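Local coordinates for CLIP-associating protein 2 (Mus musculus, PDB 3WOZ) that probably binds tubulin through its TOG domains, built of HEAT-type helical repeats, and contributes to the control of microtubule dynamics, at residues E49-M54 with Q82-V87; D72-H77 with R116-N121; K94-D99 with K144-K149. One frame throughout, in Å; residues are numbered along the deposited sequence. Where two conformers were deposited one is given.

Interaction 1: residues E49-M54 with Q82-V87; sequences EIFTRM and QDWLFV
Phe51 and Trp84 make the tight, buried half of this contact. The six-membered end of the indole reaches helix 41-54 at the root of the Phe51 side chain, with Trp84 CZ2 3.7 Å from Phe51 CB. Trp84 CH2 also comes to the edge of the Phe51 ring, near its plane. With CG anti to the backbone N (chi1 -170°), Trp84 of segment 82-87 brings its indole against helix 41-54. The phenyl ring of Phe51 leads away instead and meets Phe66 and Phe73 edge to face, so the pair belongs to the aromatic and leucine core of this all-helical, HEAT-repeat TOG fold, with Leu70 of helix 60-77 touching both. Were Trp84 an alanine, a gap beside Phe51 CB would probably open and the flat group bridging the two segments would be gone. The other half is looser and partly exposed. Here Thr52 OG1, hydrogen-bonded to Cys48 O of its own helix, lies in the indole plane at its edge, 3.0 Å from Trp84 NE1. Val87 crosses Thr52 at about a right angle, its CG1 3.5 Å from Thr52 OG1 and 4.0 Å from Thr52 CG2.

Interaction 2: residues D72-H77 with R116-N121; sequences DFIQVH and RESFPN
Ile74 reaches Ser118 and Phe119 with a single methyl, CG2. That carbon lies 3.7 Å from Ser118 CB and 3.6 Å from Ser118 OG, and it also stands 3.9 Å from Phe119 CE2, meeting the ring obliquely. CG2 gets there because it points anti to the Ile74 backbone N, on a bond from the backbone that already faces the other helix; the CG1 branch swings back beside the N.

One shell out, the groups that receive the methyl are fixed from behind. Ser118 OG is hydrogen-bonded to Ile114 O, one turn earlier in helix 102-118, which holds the hydroxymethyl group against its own helix. Ile114 and Thr115 touch Ile74 as well and extend the packing surface along that helix. Phe119, where the chain has left the helix, turns its ring back to the core with chi1 -67°, and Pro120 follows as the N-cap residue of helix 121-133. Gln157 NE2 ties this corner down further through Arg116 O and Asn121 OD1.

On the outer side, Gln75 and Glu117 approach each other without touching, and one water joins them. It accepts from Gln75 NE2 at 2.7 Å and donates to Glu117 OE2 at 2.6 Å. The contact therefore links the C-terminal ends of helices 60-77 and 102-118 within the helical stack of the TOG domain, with side-chain packing inside and a bridging water at the rim. Since the direct touches are all van der Waals and the Ser118 hydroxyl is engaged within its own helix, the fit inside probably rests on shape, and the one polar link seen between the segments runs through the water, which probably also eases the negative charge of the Glu117 carboxylate.

Interaction 3: residues K94-D99 with K144-K149; sequences KKMGAD and KVAILK
The flat group that Ala146 meets is the Met96-Gly97 peptide, not a ring. Ala146 CB stands over one face of this peptide, 4.3 Å from Gly97 N, and sits almost straight above the C-N bond. At the peptide's edge the Gly97 N-H turns back to Lys94 O in a weak hydrogen bond, so the methyl lies over the group while its polar edge is used inside the closing turn of helix 85-96. With nothing but hydrogen on Gly97 CA, the backbones come close, 5.8 Å between Gly97 CA and Ala146 CA.

Beside the peptide, Met96, a selenomethionine in this crystal, lays the base of its side chain along the same methyl, its CG 3.8 Å and its CB 3.9 Å from Ala146 CB. CG stands anti to the backbone N (chi1 -165°), which brings the chain out alongside Ala146; the bend at chi2 (67°) then turns SE away from the methyl, and the side chain packs on Val108, Gln109 and Leu112 of helix 102-118. Met96 thus fills the angle between three helices of the HEAT-repeat stack: its own, the one that follows it in the chain, and helix 141-155.

Small residues let the end of one helix abut the flank of another here, and just 82 Å² is buried, both sides summed. On either side of Ala146 in the sequence, Val145 and Leu148 touch helix 186-202, while Ile147 packs on Phe131 and Thr132 of helix 121-133. Three of the lysines have partners outside the contact: Lys94 NZ hydrogen-bonds Gln137 OE1, Lys95 NZ hydrogen-bonds Phe55 O, and Lys144 makes a cation-pi contact with Trp179.

Overall arrangement
Interactions 1 and 2 are continuous packing, their centres 13 Å apart. Phe51 CE2 touches Phe73 CD1 at 3.6 Å, Trp84 CZ3 lies 3.7 Å from Phe73 CE1, and Leu85 CD1 meets Phe119 CD2 at 3.6 Å. Their segments alternate along the chain, so helices 41-54, 60-77, 85-96 and 102-118 are laced together. Interaction 3 stands apart, centred about 18 Å from interaction 1 and 20 Å from interaction 2, with nearest atoms about 6 Å away in each case. Helix 85-96 connects it to interaction 1: residues around its beginning pack on helix 41-54, and its far end packs on helix 141-155.

Interaction 1: residues E49-M54 with Q82-V87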
loop_
_atom_site.group_PDB
_atom_site.type_symbol
_atom_site.label_atom_id
_atom_site.label_comp_id
_atom_site.label_asym_id
_atom_site.label_seq_id
_atom_site.Cartn_x
_atom_site.Cartn_y
_atom_site.Cartn_z
ATOM N N GLU A 49 1.848 -8.107 -14.534
ATOM C CA GLU A 49 0.774 -7.568 -15.368
ATOM C C GLU A 49 -0.539 -8.315 -15.142
ATOM O O GLU A 49 -1.610 -7.701 -15.101
ATOM C CB GLU A 49 1.181 -7.584 -16.845
ATOM C CG GLU A 49 2.287 -6.577 -17.168
ATOM C CD GLU A 49 2.936 -6.795 -18.527
ATOM O OE1 GLU A 49 2.551 -7.750 -19.243
ATOM O OE2 GLU A 49 3.840 -6.007 -18.876
ATOM N N ILE A 50 -0.442 -9.634 -14.984
ATOM C CA ILE A 50 -1.579 -10.478 -14.622
ATOM C C ILE A 50 -2.124 -10.122 -13.233
ATOM O O ILE A 50 -3.337 -10.021 -13.043
ATOM C CB ILE A 50 -1.202 -11.979 -14.673
ATOM C CG1 ILE A 50 -1.009 -12.427 -16.130
ATOM C CG2 ILE A 50 -2.266 -12.842 -13.979
ATOM C CD1 ILE A 50 -0.285 -13.766 -16.288
ATOM N N PHE A 51 -1.220 -9.922 -12.275
ATOM C CA PHE A 51 -1.607 -9.606 -10.904
ATOM C C PHE A 51 -2.246 -8.225 -10.780
ATOM O O PHE A 51 -3.167 -8.038 -9.986
ATOM C CB PHE A 51 -0.411 -9.738 -9.952
ATOM C CG PHE A 51 -0.196 -11.132 -9.418
ATOM C CD1 PHE A 51 -1.074 -12.169 -9.725
ATOM C CD2 PHE A 51 0.872 -11.397 -8.564
ATOM C CE1 PHE A 51 -0.879 -13.447 -9.210
ATOM C CE2 PHE A 51 1.069 -12.669 -8.045
ATOM C CZ PHE A 51 0.189 -13.695 -8.369
ATOM N N THR A 52 -1.744 -7.269 -11.566
ATOM C CA THR A 52 -2.315 -5.926 -11.646
ATOM C C THR A 52 -3.801 -5.992 -12.004
ATOM O O THR A 52 -4.625 -5.331 -11.368
ATOM C CB THR A 52 -1.554 -5.049 -12.672
ATOM O OG1 THR A 52 -0.184 -4.928 -12.274
ATOM C CG2 THR A 52 -2.167 -3.646 -12.774
ATOM N N ARG A 53 -4.127 -6.808 -13.007
ATOM C CA ARG A 53 -5.510 -7.010 -13.439
ATOM C C ARG A 53 -6.306 -7.829 -12.422
ATOM O O ARG A 53 -7.507 -7.607 -12.236
ATOM C CB ARG A 53 -5.554 -7.685 -14.812
ATOM C CG ARG A 53 -4.965 -6.848 -15.942
ATOM C CD ARG A 53 -5.395 -7.378 -17.302
ATOM N NE ARG A 53 -5.107 -8.801 -17.449
ATOM C CZ ARG A 53 -3.954 -9.290 -17.892
ATOM N NH1 ARG A 53 -2.968 -8.470 -18.232
ATOM N NH2 ARG A 53 -3.786 -10.601 -17.992
HETATM N N MSE A 54 -5.627 -8.768 -11.760
HETATM C CA MSE A 54 -6.251 -9.623 -10.748
HETATM C C MSE A 54 -6.808 -8.840 -9.555
HETATM O O MSE A 54 -7.701 -9.315 -8.858
HETATM C CB MSE A 54 -5.275 -10.702 -10.272
HETATM C CG MSE A 54 -5.923 -12.068 -10.102
HETATM SE SE MSE A 54 -4.663 -13.551 -10.234
HETATM C CE MSE A 54 -5.700 -14.763 -11.368
ATOM N N GLN A 82 10.702 -3.896 -7.124
ATOM C CA GLN A 82 10.698 -2.474 -6.765
ATOM C C GLN A 82 9.947 -1.581 -7.759
ATOM O O GLN A 82 9.317 -0.594 -7.361
ATOM C CB GLN A 82 12.122 -1.966 -6.516
ATOM C CG GLN A 82 12.646 -2.370 -5.137
ATOM C CD GLN A 82 14.089 -1.962 -4.882
ATOM O OE1 GLN A 82 14.602 -1.008 -5.471
ATOM N NE2 GLN A 82 14.748 -2.685 -3.986
ATOM N N ASP A 83 10.000 -1.941 -9.039
ATOM C CA ASP A 83 9.309 -1.189 -10.084
ATOM C C ASP A 83 7.807 -1.474 -10.109
ATOM O O ASP A 83 7.040 -0.709 -10.696
ATOM C CB ASP A 83 9.923 -1.477 -11.458
ATOM C CG ASP A 83 11.351 -0.975 -11.579
ATOM O OD1 ASP A 83 12.183 -1.701 -12.156
ATOM O OD2 ASP A 83 11.649 0.141 -11.100
ATOM N N TRP A 84 7.396 -2.569 -9.471
ATOM C CA TRP A 84 5.986 -2.939 -9.381
ATOM C C TRP A 84 5.373 -2.487 -8.056
ATOM O O TRP A 84 4.156 -2.589 -7.855
ATOM C CB TRP A 84 5.814 -4.455 -9.568
ATOM C CG TRP A 84 4.376 -4.891 -9.722
ATOM C CD1 TRP A 84 3.510 -4.522 -10.713
ATOM C CD2 TRP A 84 3.642 -5.770 -8.856
ATOM N NE1 TRP A 84 2.285 -5.116 -10.517
ATOM C CE2 TRP A 84 2.339 -5.886 -9.386
ATOM C CE3 TRP A 84 3.962 -6.473 -7.684
ATOM C CZ2 TRP A 84 1.351 -6.678 -8.786
ATOM C CZ3 TRP A 84 2.985 -7.256 -7.089
ATOM C CH2 TRP A 84 1.693 -7.354 -7.644
ATOM N N LEU A 85 6.218 -1.975 -7.161
ATOM C CA LEU A 85 5.802 -1.633 -5.806
ATOM C C LEU A 85 4.682 -0.589 -5.747
ATOM O O LEU A 85 3.768 -0.714 -4.927
ATOM C CB LEU A 85 7.003 -1.207 -4.944
ATOM C CG LEU A 85 6.730 -0.799 -3.487
ATOM C CD1 LEU A 85 6.041 -1.913 -2.685
ATOM C CD2 LEU A 85 8.002 -0.327 -2.786
ATOM N N PHE A 86 4.746 0.426 -6.610
ATOM C CA PHE A 86 3.696 1.445 -6.651
ATOM C C PHE A 86 2.330 0.793 -6.841
ATOM O O PHE A 86 1.383 1.108 -6.126
ATOM C CB PHE A 86 3.950 2.493 -7.751
ATOM C CG PHE A 86 2.775 3.407 -7.995
ATOM C CD1 PHE A 86 1.841 3.116 -8.990
ATOM C CD2 PHE A 86 2.585 4.545 -7.211
ATOM C CE1 PHE A 86 0.742 3.955 -9.210
ATOM C CE2 PHE A 86 1.498 5.386 -7.421
ATOM C CZ PHE A 86 0.575 5.094 -8.425
ATOM N N VAL A 87 2.245 -0.120 -7.805
ATOM C CA VAL A 87 1.003 -0.811 -8.130
ATOM C C VAL A 87 0.559 -1.718 -6.981
ATOM O O VAL A 87 -0.587 -1.659 -6.559
ATOM C CB VAL A 87 1.131 -1.614 -9.453
ATOM C CG1 VAL A 87 -0.014 -2.606 -9.606
ATOM C CG2 VAL A 87 1.190 -0.660 -10.654
#

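Interaction 2: residues D72-H77 with R116-N121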
loop_
_atom_site.group_PDB
_atom_site.type_symbol
_atom_site.label_atom_id
_atom_site.label_comp_id
_atom_site.label_asym_id
_atom_site.label_seq_id
_atom_site.Cartn_x
_atom_site.Cartn_y
_atom_site.Cartn_z
ATOM N N ASP A 72 3.354 -15.245 -0.725
ATOM C CA ASP A 72 4.463 -16.057 -1.223
ATOM C C ASP A 72 5.221 -15.380 -2.355
ATOM O O ASP A 72 6.444 -15.478 -2.432
ATOM C CB ASP A 72 3.940 -17.411 -1.701
ATOM C CG ASP A 72 3.435 -18.257 -0.567
ATOM O OD1 ASP A 72 2.195 -18.355 -0.400
ATOM O OD2 ASP A 72 4.281 -18.797 0.176
ATOM N N PHE A 73 4.476 -14.708 -3.231
ATOM C CA PHE A 73 5.041 -14.014 -4.384
ATOM C C PHE A 73 5.947 -12.880 -3.938
ATOM O O PHE A 73 7.080 -12.772 -4.406
ATOM C CB PHE A 73 3.918 -13.496 -5.287
ATOM C CG PHE A 73 4.391 -12.675 -6.454
ATOM C CD1 PHE A 73 4.087 -11.320 -6.530
ATOM C CD2 PHE A 73 5.124 -13.255 -7.485
ATOM C CE1 PHE A 73 4.501 -10.558 -7.613
ATOM C CE2 PHE A 73 5.550 -12.498 -8.566
ATOM C CZ PHE A 73 5.230 -11.150 -8.635
ATOM N N ILE A 74 5.446 -12.049 -3.024
ATOM C CA ILE A 74 6.231 -10.963 -2.457
ATOM C C ILE A 74 7.471 -11.498 -1.727
ATOM O O ILE A 74 8.576 -10.999 -1.934
ATOM C CB ILE A 74 5.390 -10.067 -1.513
ATOM C CG1 ILE A 74 4.279 -9.351 -2.294
ATOM C CG2 ILE A 74 6.275 -9.048 -0.808
ATOM C CD1 ILE A 74 3.115 -8.887 -1.432
ATOM N N GLN A 75 7.286 -12.516 -0.888
ATOM C CA GLN A 75 8.396 -13.075 -0.108
ATOM C C GLN A 75 9.518 -13.659 -0.972
ATOM O O GLN A 75 10.688 -13.525 -0.639
ATOM C CB GLN A 75 7.890 -14.098 0.911
ATOM C CG GLN A 75 7.238 -13.449 2.124
ATOM C CD GLN A 75 6.461 -14.425 2.986
ATOM O OE1 GLN A 75 6.200 -15.561 2.586
ATOM N NE2 GLN A 75 6.082 -13.981 4.177
ATOM N N VAL A 76 9.155 -14.275 -2.093
ATOM C CA VAL A 76 10.134 -14.895 -2.985
ATOM C C VAL A 76 10.837 -13.875 -3.895
ATOM O O VAL A 76 12.042 -13.970 -4.111
ATOM C CB VAL A 76 9.490 -16.057 -3.800
ATOM C CG1 VAL A 76 10.350 -16.465 -5.006
ATOM C CG2 VAL A 76 9.228 -17.256 -2.890
ATOM N N HIS A 77 10.092 -12.886 -4.388
ATOM C CA HIS A 77 10.591 -11.992 -5.434
ATOM C C HIS A 77 10.782 -10.525 -5.041
ATOM O O HIS A 77 11.047 -9.692 -5.911
ATOM C CB HIS A 77 9.689 -12.072 -6.675
ATOM C CG HIS A 77 9.729 -13.398 -7.368
ATOM N ND1 HIS A 77 8.667 -14.278 -7.351
ATOM C CD2 HIS A 77 10.703 -13.997 -8.092
ATOM C CE1 HIS A 77 8.984 -15.360 -8.038
ATOM N NE2 HIS A 77 10.215 -15.217 -8.494
ATOM N N ARG A 116 4.971 -4.255 3.640
ATOM C CA ARG A 116 5.614 -3.269 4.508
ATOM C C ARG A 116 6.970 -3.720 5.037
ATOM O O ARG A 116 7.865 -2.893 5.222
ATOM C CB ARG A 116 4.689 -2.913 5.668
ATOM C CG ARG A 116 4.870 -1.507 6.233
ATOM C CD ARG A 116 3.612 -1.092 7.009
ATOM N NE ARG A 116 3.256 -2.127 7.975
ATOM C CZ ARG A 116 2.115 -2.808 8.000
ATOM N NH1 ARG A 116 1.138 -2.578 7.122
ATOM N NH2 ARG A 116 1.949 -3.724 8.938
ATOM N N GLU A 117 7.119 -5.025 5.267
ATOM C CA GLU A 117 8.370 -5.571 5.790
ATOM C C GLU A 117 9.305 -6.095 4.698
ATOM O O GLU A 117 10.404 -6.554 4.999
ATOM C CB GLU A 117 8.099 -6.666 6.844
ATOM C CG GLU A 117 7.551 -7.981 6.282
ATOM C CD GLU A 117 7.147 -8.981 7.369
ATOM O OE1 GLU A 117 6.862 -8.564 8.510
ATOM O OE2 GLU A 117 7.103 -10.193 7.074
ATOM N N SER A 118 8.879 -6.017 3.440
ATOM C CA SER A 118 9.649 -6.613 2.341
ATOM C C SER A 118 10.377 -5.613 1.423
ATOM O O SER A 118 11.147 -6.018 0.560
ATOM C CB SER A 118 8.753 -7.525 1.495
ATOM O OG SER A 118 8.119 -8.511 2.293
ATOM N N PHE A 119 10.137 -4.321 1.609
ATOM C CA PHE A 119 10.653 -3.311 0.677
ATOM C C PHE A 119 11.321 -2.164 1.420
ATOM O O PHE A 119 10.971 -1.905 2.565
ATOM C CB PHE A 119 9.517 -2.772 -0.201
ATOM C CG PHE A 119 8.949 -3.784 -1.152
ATOM C CD1 PHE A 119 9.569 -4.034 -2.376
ATOM C CD2 PHE A 119 7.786 -4.483 -0.834
ATOM C CE1 PHE A 119 9.042 -4.967 -3.263
ATOM C CE2 PHE A 119 7.254 -5.422 -1.714
ATOM C CZ PHE A 119 7.882 -5.663 -2.931
ATOM N N PRO A 120 12.273 -1.456 0.768
ATOM C CA PRO A 120 12.905 -0.316 1.448
ATOM C C PRO A 120 11.873 0.702 1.918
ATOM O O PRO A 120 10.898 0.959 1.216
ATOM C CB PRO A 120 13.808 0.295 0.367
ATOM C CG PRO A 120 14.049 -0.813 -0.605
ATOM C CD PRO A 120 12.796 -1.644 -0.599
ATOM N N ASN A 121 12.092 1.262 3.104
ATOM C CA ASN A 121 11.140 2.184 3.716
ATOM C C ASN A 121 10.962 3.500 2.949
ATOM O O ASN A 121 9.834 3.963 2.766
ATOM C CB ASN A 121 11.521 2.461 5.175
ATOM C CG ASN A 121 11.296 1.257 6.089
ATOM O OD1 ASN A 121 10.361 0.473 5.897
ATOM N ND2 ASN A 121 12.147 1.121 7.104
HETATM O O HOH W 1 7.440 -11.742 4.988
#

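Interaction 3: residues K94-D99 with K144-K149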
loop_
_atom_site.group_PDB
_atom_site.type_symbol
_atom_site.label_atom_id
_atom_site.label_comp_id
_atom_site.label_asym_id
_atom_site.label_seq_id
_atom_site.Cartn_x
_atom_site.Cartn_y
_atom_site.Cartn_z
ATOM N N LYS A 94 -6.301 0.529 -1.800
ATOM C CA LYS A 94 -7.640 0.687 -2.365
ATOM C C LYS A 94 -8.555 -0.470 -1.943
ATOM O O LYS A 94 -9.692 -0.244 -1.528
ATOM C CB LYS A 94 -7.577 0.807 -3.889
ATOM C CG LYS A 94 -7.012 2.133 -4.378
ATOM C CD LYS A 94 -7.008 2.202 -5.894
ATOM C CE LYS A 94 -6.960 3.654 -6.366
ATOM N NZ LYS A 94 -6.719 3.764 -7.837
ATOM N N LYS A 95 -8.043 -1.696 -2.024
ATOM C CA LYS A 95 -8.785 -2.882 -1.576
ATOM C C LYS A 95 -9.083 -2.834 -0.082
ATOM O O LYS A 95 -10.189 -3.164 0.344
ATOM C CB LYS A 95 -8.038 -4.171 -1.930
ATOM C CG LYS A 95 -8.056 -4.510 -3.410
ATOM C CD LYS A 95 -9.480 -4.628 -3.926
ATOM C CE LYS A 95 -9.582 -4.139 -5.345
ATOM N NZ LYS A 95 -10.846 -4.600 -5.956
HETATM N N MSE A 96 -8.098 -2.399 0.699
HETATM C CA MSE A 96 -8.247 -2.237 2.144
HETATM C C MSE A 96 -9.301 -1.185 2.493
HETATM O O MSE A 96 -9.926 -1.255 3.550
HETATM C CB MSE A 96 -6.901 -1.878 2.786
HETATM C CG MSE A 96 -6.855 -2.037 4.300
HETATM SE SE MSE A 96 -7.012 -3.909 4.871
HETATM C CE MSE A 96 -7.856 -3.605 6.604
ATOM N N GLY A 97 -9.492 -0.215 1.601
ATOM C CA GLY A 97 -10.476 0.844 1.808
ATOM C C GLY A 97 -11.811 0.585 1.132
ATOM O O GLY A 97 -12.710 1.426 1.195
ATOM N N ALA A 98 -11.944 -0.575 0.490
ATOM C CA ALA A 98 -13.167 -0.921 -0.244
ATOM C C ALA A 98 -14.256 -1.594 0.607
ATOM O O ALA A 98 -15.287 -1.995 0.075
ATOM C CB ALA A 98 -12.831 -1.784 -1.461
ATOM N N ASP A 99 -14.026 -1.710 1.914
ATOM C CA ASP A 99 -15.004 -2.304 2.844
ATOM C C ASP A 99 -15.404 -3.725 2.414
ATOM O O ASP A 99 -16.586 -4.044 2.260
ATOM C CB ASP A 99 -16.241 -1.394 2.991
ATOM C CG ASP A 99 -17.185 -1.843 4.104
ATOM O OD1 ASP A 99 -16.745 -1.937 5.272
ATOM O OD2 ASP A 99 -18.372 -2.093 3.801
ATOM N N LYS A 144 -8.785 6.571 2.781
ATOM C CA LYS A 144 -7.976 7.518 3.555
ATOM C C LYS A 144 -7.483 6.887 4.852
ATOM O O LYS A 144 -6.305 6.988 5.191
ATOM C CB LYS A 144 -8.774 8.788 3.874
ATOM C CG LYS A 144 -8.938 9.758 2.704
ATOM C CD LYS A 144 -9.824 10.940 3.118
ATOM C CE LYS A 144 -10.187 11.828 1.936
ATOM N NZ LYS A 144 -11.214 12.839 2.330
ATOM N N VAL A 145 -8.396 6.235 5.569
ATOM C CA VAL A 145 -8.070 5.523 6.804
ATOM C C VAL A 145 -6.945 4.505 6.568
ATOM O O VAL A 145 -5.965 4.469 7.308
ATOM C CB VAL A 145 -9.336 4.822 7.398
ATOM C CG1 VAL A 145 -8.965 3.842 8.505
ATOM C CG2 VAL A 145 -10.334 5.860 7.919
ATOM N N ALA A 146 -7.097 3.695 5.525
ATOM C CA ALA A 146 -6.123 2.659 5.184
ATOM C C ALA A 146 -4.746 3.240 4.828
ATOM O O ALA A 146 -3.721 2.749 5.306
ATOM C CB ALA A 146 -6.655 1.786 4.054
ATOM N N ILE A 147 -4.734 4.284 4.001
ATOM C CA ILE A 147 -3.490 5.001 3.676
ATOM C C ILE A 147 -2.810 5.513 4.938
ATOM O O ILE A 147 -1.615 5.296 5.126
ATOM C CB ILE A 147 -3.729 6.188 2.712
ATOM C CG1 ILE A 147 -4.127 5.685 1.328
ATOM C CG2 ILE A 147 -2.477 7.076 2.613
ATOM C CD1 ILE A 147 -4.960 6.687 0.541
ATOM N N LEU A 148 -3.581 6.176 5.801
ATOM C CA LEU A 148 -3.056 6.768 7.034
ATOM C C LEU A 148 -2.533 5.729 8.028
ATOM O O LEU A 148 -1.441 5.887 8.585
ATOM C CB LEU A 148 -4.102 7.676 7.697
ATOM C CG LEU A 148 -4.534 8.936 6.927
ATOM C CD1 LEU A 148 -5.846 9.497 7.489
ATOM C CD2 LEU A 148 -3.430 10.013 6.894
ATOM N N LYS A 149 -3.303 4.664 8.248
ATOM C CA LYS A 149 -2.853 3.589 9.138
ATOM C C LYS A 149 -1.527 2.993 8.663
ATOM O O LYS A 149 -0.646 2.699 9.473
ATOM C CB LYS A 149 -3.911 2.492 9.266
ATOM C CG LYS A 149 -5.037 2.825 10.227
ATOM C CD LYS A 149 -5.996 1.651 10.341
ATOM C CE LYS A 149 -6.973 1.810 11.499
ATOM N NZ LYS A 149 -8.069 0.801 11.372
#